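Local coordinates for protein Obg-like ATPase 1 (Schizosaccharomyces pombe, PDB 1NI3) that hydrolyses ATP, and GTP with lower efficiency, and negatively regulates the G2/M transition of the cell cycle, at residues 75-80 / 311-316; 71-76 / 350-355. One frame throughout, in Å; residues are numbered along the deposited sequence.

Overall arrangement
Both contacts start from helix 68-77, in the OBG-type G region, and reach residues of the TGS region more than 230 positions further along the chain. Contact 2 uses the body of the helix, packed on the start of helix 352-358; contact 1 uses its C-terminal end and the residues after it, set against the turn that follows strand 307-312. The helical segments overlap at E75 and A76, and the contact centres are about 9 Å apart. L73 and Y77 bind them together: L73 also touches F311 and C313, and Y77 OH lies 3.6 Å from L355 CD2. One short helix thus docks on two elements of the TGS region, away from the predicted nucleotide-binding site.

Contact 1 (75-80 / 311-316); sequences EAYKPK and FTCGED
A water molecule bridges E315 and the end of helix 68-77, donating to E315 OE2 at 2.8 Å and to the backbone oxygen of A76. E315 has CG anti to its carbonyl carbon and bends again at chi2 (-61°), which folds the carboxylate back toward the helix although its CB points the other way. Beside it, the ring of Y77 lies across C313. The methylene CB of C313 sits over the ring centre, 3.4 Å from the centroid and only 12° off the normal, a CH-pi contact. C313 SG, 4.4 Å from the same centroid, adds a sulfur-aromatic contact over that face. With an alanine in place of Y77, C313 would probably lose the flat surface it rests on, leaving a gap between the helix end and the turn.

After Y77 the chain leaves the helix at K78, whose phi is positive (44°). K78 NZ then turns back to hydrogen-bond E75 O at 2.8 Å, on a lone pair, and also pairs with the E75 carboxylate. P79 packs its CB against the carbonyl oxygens of G314 and D316, and its CA approaches E315 O at 3.2 Å in a CA-H...O contact. Farther out, the extended chain of K80 runs alongside D316, ending in a long salt bridge from NZ to OD1 (3.7 Å). V318 packs against both Y77 and P79. The arrangement is that of a helix-to-strand connection laid against a beta-hairpin turn, just where strands 81-90 and 317-324 begin to pair in parallel within the mixed sheet.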
loop_
_atom_site.group_PDB
_atom_site.type_symbol
_atom_site.label_atom_id
_atom_site.label_comp_id
_atom_site.label_asym_id
_atom_site.label_seq_id
_atom_site.Cartn_x
_atom_site.Cartn_y
_atom_site.Cartn_z
ATOM N N GLU A 75 -11.257 19.651 13.729
ATOM C CA GLU A 75 -12.300 20.199 14.594
ATOM C C GLU A 75 -11.772 21.182 15.618
ATOM O O GLU A 75 -12.439 22.158 15.956
ATOM C CB GLU A 75 -13.055 19.077 15.311
ATOM C CG GLU A 75 -13.923 18.263 14.363
ATOM C CD GLU A 75 -14.609 19.138 13.318
ATOM O OE1 GLU A 75 -15.409 20.020 13.710
ATOM O OE2 GLU A 75 -14.344 18.948 12.106
ATOM N N ALA A 76 -10.560 20.912 16.085
ATOM C CA ALA A 76 -9.878 21.717 17.077
ATOM C C ALA A 76 -9.401 23.077 16.569
ATOM O O ALA A 76 -9.518 24.081 17.274
ATOM C CB ALA A 76 -8.704 20.927 17.624
ATOM N N TYR A 77 -8.855 23.111 15.358
ATOM C CA TYR A 77 -8.363 24.361 14.786
ATOM C C TYR A 77 -9.385 24.964 13.856
ATOM O O TYR A 77 -9.369 26.170 13.613
ATOM C CB TYR A 77 -7.076 24.155 13.979
ATOM C CG TYR A 77 -5.842 23.904 14.804
ATOM C CD1 TYR A 77 -5.690 22.723 15.527
ATOM C CD2 TYR A 77 -4.826 24.853 14.873
ATOM C CE1 TYR A 77 -4.556 22.497 16.301
ATOM C CE2 TYR A 77 -3.688 24.632 15.642
ATOM C CZ TYR A 77 -3.563 23.454 16.357
ATOM O OH TYR A 77 -2.456 23.243 17.143
ATOM N N LYS A 78 -10.267 24.121 13.330
ATOM C CA LYS A 78 -11.290 24.575 12.396
ATOM C C LYS A 78 -10.671 25.522 11.379
ATOM O O LYS A 78 -10.944 26.717 11.381
ATOM C CB LYS A 78 -12.410 25.272 13.158
ATOM C CG LYS A 78 -13.089 24.369 14.148
ATOM C CD LYS A 78 -14.365 24.983 14.662
ATOM C CE LYS A 78 -14.944 24.140 15.774
ATOM N NZ LYS A 78 -15.095 22.717 15.359
ATOM N N PRO A 79 -9.812 24.989 10.501
ATOM C CA PRO A 79 -9.130 25.769 9.466
ATOM C C PRO A 79 -9.971 25.965 8.211
ATOM O O PRO A 79 -10.882 25.185 7.925
ATOM C CB PRO A 79 -7.901 24.928 9.181
ATOM C CG PRO A 79 -8.484 23.551 9.227
ATOM C CD PRO A 79 -9.333 23.594 10.494
ATOM N N LYS A 80 -9.641 27.011 7.461
ATOM C CA LYS A 80 -10.331 27.324 6.218
ATOM C C LYS A 80 -10.120 26.163 5.260
ATOM O O LYS A 80 -10.987 25.831 4.462
ATOM C CB LYS A 80 -9.737 28.583 5.585
ATOM C CG LYS A 80 -9.833 29.824 6.443
ATOM C CD LYS A 80 -9.210 31.045 5.775
ATOM C CE LYS A 80 -9.380 32.271 6.660
ATOM N NZ LYS A 80 -8.846 33.514 6.041
ATOM N N PHE A 311 1.328 16.329 11.212
ATOM C CA PHE A 311 0.497 17.406 10.675
ATOM C C PHE A 311 1.119 18.771 10.835
ATOM O O PHE A 311 2.142 18.932 11.484
ATOM C CB PHE A 311 -0.867 17.452 11.370
ATOM C CG PHE A 311 -1.486 16.114 11.590
ATOM C CD1 PHE A 311 -1.207 15.389 12.736
ATOM C CD2 PHE A 311 -2.340 15.567 10.639
ATOM C CE1 PHE A 311 -1.771 14.139 12.932
ATOM C CE2 PHE A 311 -2.907 14.317 10.828
ATOM C CZ PHE A 311 -2.621 13.600 11.978
ATOM N N THR A 312 0.490 19.755 10.208
ATOM C CA THR A 312 0.909 21.141 10.331
ATOM C C THR A 312 -0.411 21.875 10.476
ATOM O O THR A 312 -1.105 22.139 9.495
ATOM C CB THR A 312 1.704 21.666 9.110
ATOM O OG1 THR A 312 0.900 21.609 7.934
ATOM C CG2 THR A 312 2.968 20.857 8.907
ATOM N N CYS A 313 -0.775 22.166 11.722
ATOM C CA CYS A 313 -2.037 22.841 12.019
ATOM C C CYS A 313 -1.916 24.358 12.117
ATOM O O CYS A 313 -0.863 24.907 12.442
ATOM C CB CYS A 313 -2.593 22.288 13.317
ATOM S SG CYS A 313 -2.538 20.502 13.343
ATOM N N GLY A 314 -3.026 25.027 11.840
ATOM C CA GLY A 314 -3.071 26.476 11.883
ATOM C C GLY A 314 -4.450 26.968 11.499
ATOM O O GLY A 314 -5.109 26.362 10.655
ATOM N N GLU A 315 -4.887 28.066 12.108
ATOM C CA GLU A 315 -6.199 28.620 11.815
ATOM C C GLU A 315 -6.479 28.659 10.322
ATOM O O GLU A 315 -7.623 28.538 9.895
ATOM C CB GLU A 315 -6.329 30.018 12.434
ATOM C CG GLU A 315 -6.075 30.052 13.943
ATOM C CD GLU A 315 -7.046 29.187 14.745
ATOM O OE1 GLU A 315 -8.274 29.412 14.640
ATOM O OE2 GLU A 315 -6.582 28.286 15.485
ATOM N N ASP A 316 -5.436 28.827 9.523
ATOM C CA ASP A 316 -5.633 28.847 8.080
ATOM C C ASP A 316 -5.767 27.445 7.506
ATOM O O ASP A 316 -6.732 27.142 6.801
ATOM C CB ASP A 316 -4.490 29.573 7.362
ATOM C CG ASP A 316 -4.731 31.070 7.245
ATOM O OD1 ASP A 316 -5.845 31.461 6.822
ATOM O OD2 ASP A 316 -3.807 31.852 7.572
HETATM O O HOH W 1 -7.628 26.263 17.190
#

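Contact 2 (71-76 / 350-355); sequences DWLCEA and MHYQDL
W72 and Y352 both carry CG anti to the backbone nitrogen (chi1 -179° and 177°), and these torsions extend the two aromatic side chains into the gap between helix 68-77 and helix 352-358. There they meet obliquely: the ring planes stand at 88°, with the phenol centroid 5.7 Å from that of the six-membered indole ring. The touching is done by one flank of the phenol, Y352 CE1 against W72 CE3 at 3.7 Å, while the hydroxyl OH of Y352 lies against the root of the indole, 3.5 Å from W72 CB. From within its own helix, A76 places its CB over one face of the indole, offset toward the rim. The far corner of the indole, CH2, approaches the backbone oxygen of L355 at 3.6 Å, and CZ3 meets L355 CG.

L73 fills in beside the aromatic pair. The side chains of L73 and Y352 run antiparallel alongside each other, with L73 CG at the edge of the phenol and near its plane, 4.1 Å from Y352 CE1. One methyl of L73, CD2, rests on L355 CD2 at 3.6 Å. Apart from L355 O, side chains make the contact; the closest CA atoms, those of L73 and Y352, are 8.9 Å apart. H351 occupies the N-cap position of the second helix, and its carbonyl accepts the amide of L355, one of the residues that face helix 68-77.

The aromatic cluster continues at F356, whose ring meets that of W72 edge-to-face. Strand 384-386 adjoins both helices: its I384 touches L73, Y352 and L355, while R69 and Y77 of helix 68-77 extend the interface to Y352 and L355 respectively.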
loop_
_atom_site.group_PDB
_atom_site.type_symbol
_atom_site.label_atom_id
_atom_site.label_comp_id
_atom_site.label_asym_id
_atom_site.label_seq_id
_atom_site.Cartn_x
_atom_site.Cartn_y
_atom_site.Cartn_z
ATOM N N ASP A 71 -9.044 14.168 11.900
ATOM C CA ASP A 71 -10.410 14.571 12.198
ATOM C C ASP A 71 -10.471 15.574 13.335
ATOM O O ASP A 71 -10.994 16.676 13.173
ATOM C CB ASP A 71 -11.238 13.351 12.589
ATOM C CG ASP A 71 -11.472 12.402 11.437
ATOM O OD1 ASP A 71 -10.964 12.664 10.340
ATOM O OD2 ASP A 71 -12.160 11.378 11.643
ATOM N N TRP A 72 -9.951 15.154 14.490
ATOM C CA TRP A 72 -9.916 15.960 15.715
ATOM C C TRP A 72 -9.212 17.290 15.491
ATOM O O TRP A 72 -9.752 18.360 15.775
ATOM C CB TRP A 72 -9.185 15.203 16.838
ATOM C CG TRP A 72 -9.142 15.975 18.152
ATOM C CD1 TRP A 72 -10.114 16.020 19.118
ATOM C CD2 TRP A 72 -8.120 16.885 18.581
ATOM N NE1 TRP A 72 -9.753 16.889 20.107
ATOM C CE2 TRP A 72 -8.524 17.428 19.808
ATOM C CE3 TRP A 72 -6.874 17.267 18.053
ATOM C CZ2 TRP A 72 -7.775 18.369 20.504
ATOM C CZ3 TRP A 72 -6.118 18.202 18.745
ATOM C CH2 TRP A 72 -6.568 18.733 19.971
ATOM N N LEU A 73 -7.987 17.202 14.991
ATOM C CA LEU A 73 -7.202 18.383 14.721
ATOM C C LEU A 73 -8.002 19.348 13.874
ATOM O O LEU A 73 -7.993 20.546 14.120
ATOM C CB LEU A 73 -5.882 18.010 14.037
ATOM C CG LEU A 73 -4.807 17.351 14.912
ATOM C CD1 LEU A 73 -3.656 16.893 14.035
ATOM C CD2 LEU A 73 -4.314 18.341 15.960
ATOM N N CYS A 74 -8.706 18.841 12.876
ATOM C CA CYS A 74 -9.506 19.737 12.051
ATOM C C CYS A 74 -10.556 20.429 12.909
ATOM O O CYS A 74 -10.715 21.648 12.841
ATOM C CB CYS A 74 -10.190 18.973 10.916
ATOM S SG CYS A 74 -9.182 18.788 9.440
ATOM N N GLU A 75 -11.257 19.651 13.729
ATOM C CA GLU A 75 -12.300 20.199 14.594
ATOM C C GLU A 75 -11.772 21.182 15.618
ATOM O O GLU A 75 -12.439 22.158 15.956
ATOM C CB GLU A 75 -13.055 19.077 15.311
ATOM C CG GLU A 75 -13.923 18.263 14.363
ATOM C CD GLU A 75 -14.609 19.138 13.318
ATOM O OE1 GLU A 75 -15.409 20.020 13.710
ATOM O OE2 GLU A 75 -14.344 18.948 12.106
ATOM N N ALA A 76 -10.560 20.912 16.085
ATOM C CA ALA A 76 -9.878 21.717 17.077
ATOM C C ALA A 76 -9.401 23.077 16.569
ATOM O O ALA A 76 -9.518 24.081 17.274
ATOM C CB ALA A 76 -8.704 20.927 17.624
HETATM N N MSE A 350 5.017 18.762 18.621
HETATM C CA MSE A 350 3.994 18.757 19.645
HETATM C C MSE A 350 3.204 17.452 19.463
HETATM O O MSE A 350 2.234 17.397 18.713
HETATM C CB MSE A 350 3.142 20.020 19.453
HETATM C CG MSE A 350 2.062 20.278 20.482
HETATM SE SE MSE A 350 1.267 22.073 20.345
HETATM C CE MSE A 350 1.456 22.426 18.445
ATOM N N HIS A 351 3.664 16.398 20.138
ATOM C CA HIS A 351 3.045 15.075 20.060
ATOM C C HIS A 351 1.538 15.158 20.143
ATOM O O HIS A 351 0.992 15.808 21.030
ATOM C CB HIS A 351 3.566 14.152 21.169
ATOM C CG HIS A 351 5.022 13.841 21.055
ATOM N ND1 HIS A 351 5.807 14.304 20.025
ATOM C CD2 HIS A 351 5.845 13.098 21.847
ATOM C CE1 HIS A 351 7.046 13.867 20.179
ATOM N NE2 HIS A 351 7.089 13.133 21.281
ATOM N N TYR A 352 0.868 14.479 19.219
ATOM C CA TYR A 352 -0.584 14.492 19.169
ATOM C C TYR A 352 -1.214 14.296 20.547
ATOM O O TYR A 352 -2.138 15.027 20.924
ATOM C CB TYR A 352 -1.086 13.408 18.224
ATOM C CG TYR A 352 -2.585 13.323 18.190
ATOM C CD1 TYR A 352 -3.353 14.321 17.580
ATOM C CD2 TYR A 352 -3.245 12.266 18.809
ATOM C CE1 TYR A 352 -4.753 14.262 17.594
ATOM C CE2 TYR A 352 -4.633 12.202 18.830
ATOM C CZ TYR A 352 -5.383 13.204 18.219
ATOM O OH TYR A 352 -6.759 13.139 18.263
ATOM N N GLN A 353 -0.703 13.328 21.303
ATOM C CA GLN A 353 -1.253 13.051 22.624
ATOM C C GLN A 353 -1.248 14.263 23.555
ATOM O O GLN A 353 -2.212 14.501 24.282
ATOM C CB GLN A 353 -0.490 11.900 23.278
ATOM C CG GLN A 353 -1.228 11.295 24.457
ATOM C CD GLN A 353 -2.663 10.963 24.106
ATOM O OE1 GLN A 353 -3.550 11.808 24.226
ATOM N NE2 GLN A 353 -2.898 9.736 23.653
ATOM N N ASP A 354 -0.164 15.030 23.533
ATOM C CA ASP A 354 -0.081 16.198 24.391
ATOM C C ASP A 354 -1.092 17.238 23.925
ATOM O O ASP A 354 -1.916 17.709 24.714
ATOM C CB ASP A 354 1.326 16.785 24.367
ATOM C CG ASP A 354 2.367 15.785 24.799
ATOM O OD1 ASP A 354 2.044 14.952 25.688
ATOM O OD2 ASP A 354 3.503 15.832 24.258
ATOM N N LEU A 355 -1.037 17.592 22.643
ATOM C CA LEU A 355 -1.960 18.570 22.104
ATOM C C LEU A 355 -3.389 18.125 22.343
ATOM O O LEU A 355 -4.239 18.939 22.684
ATOM C CB LEU A 355 -1.726 18.761 20.605
ATOM C CG LEU A 355 -2.567 19.882 19.981
ATOM C CD1 LEU A 355 -2.178 21.213 20.590
ATOM C CD2 LEU A 355 -2.351 19.923 18.481
#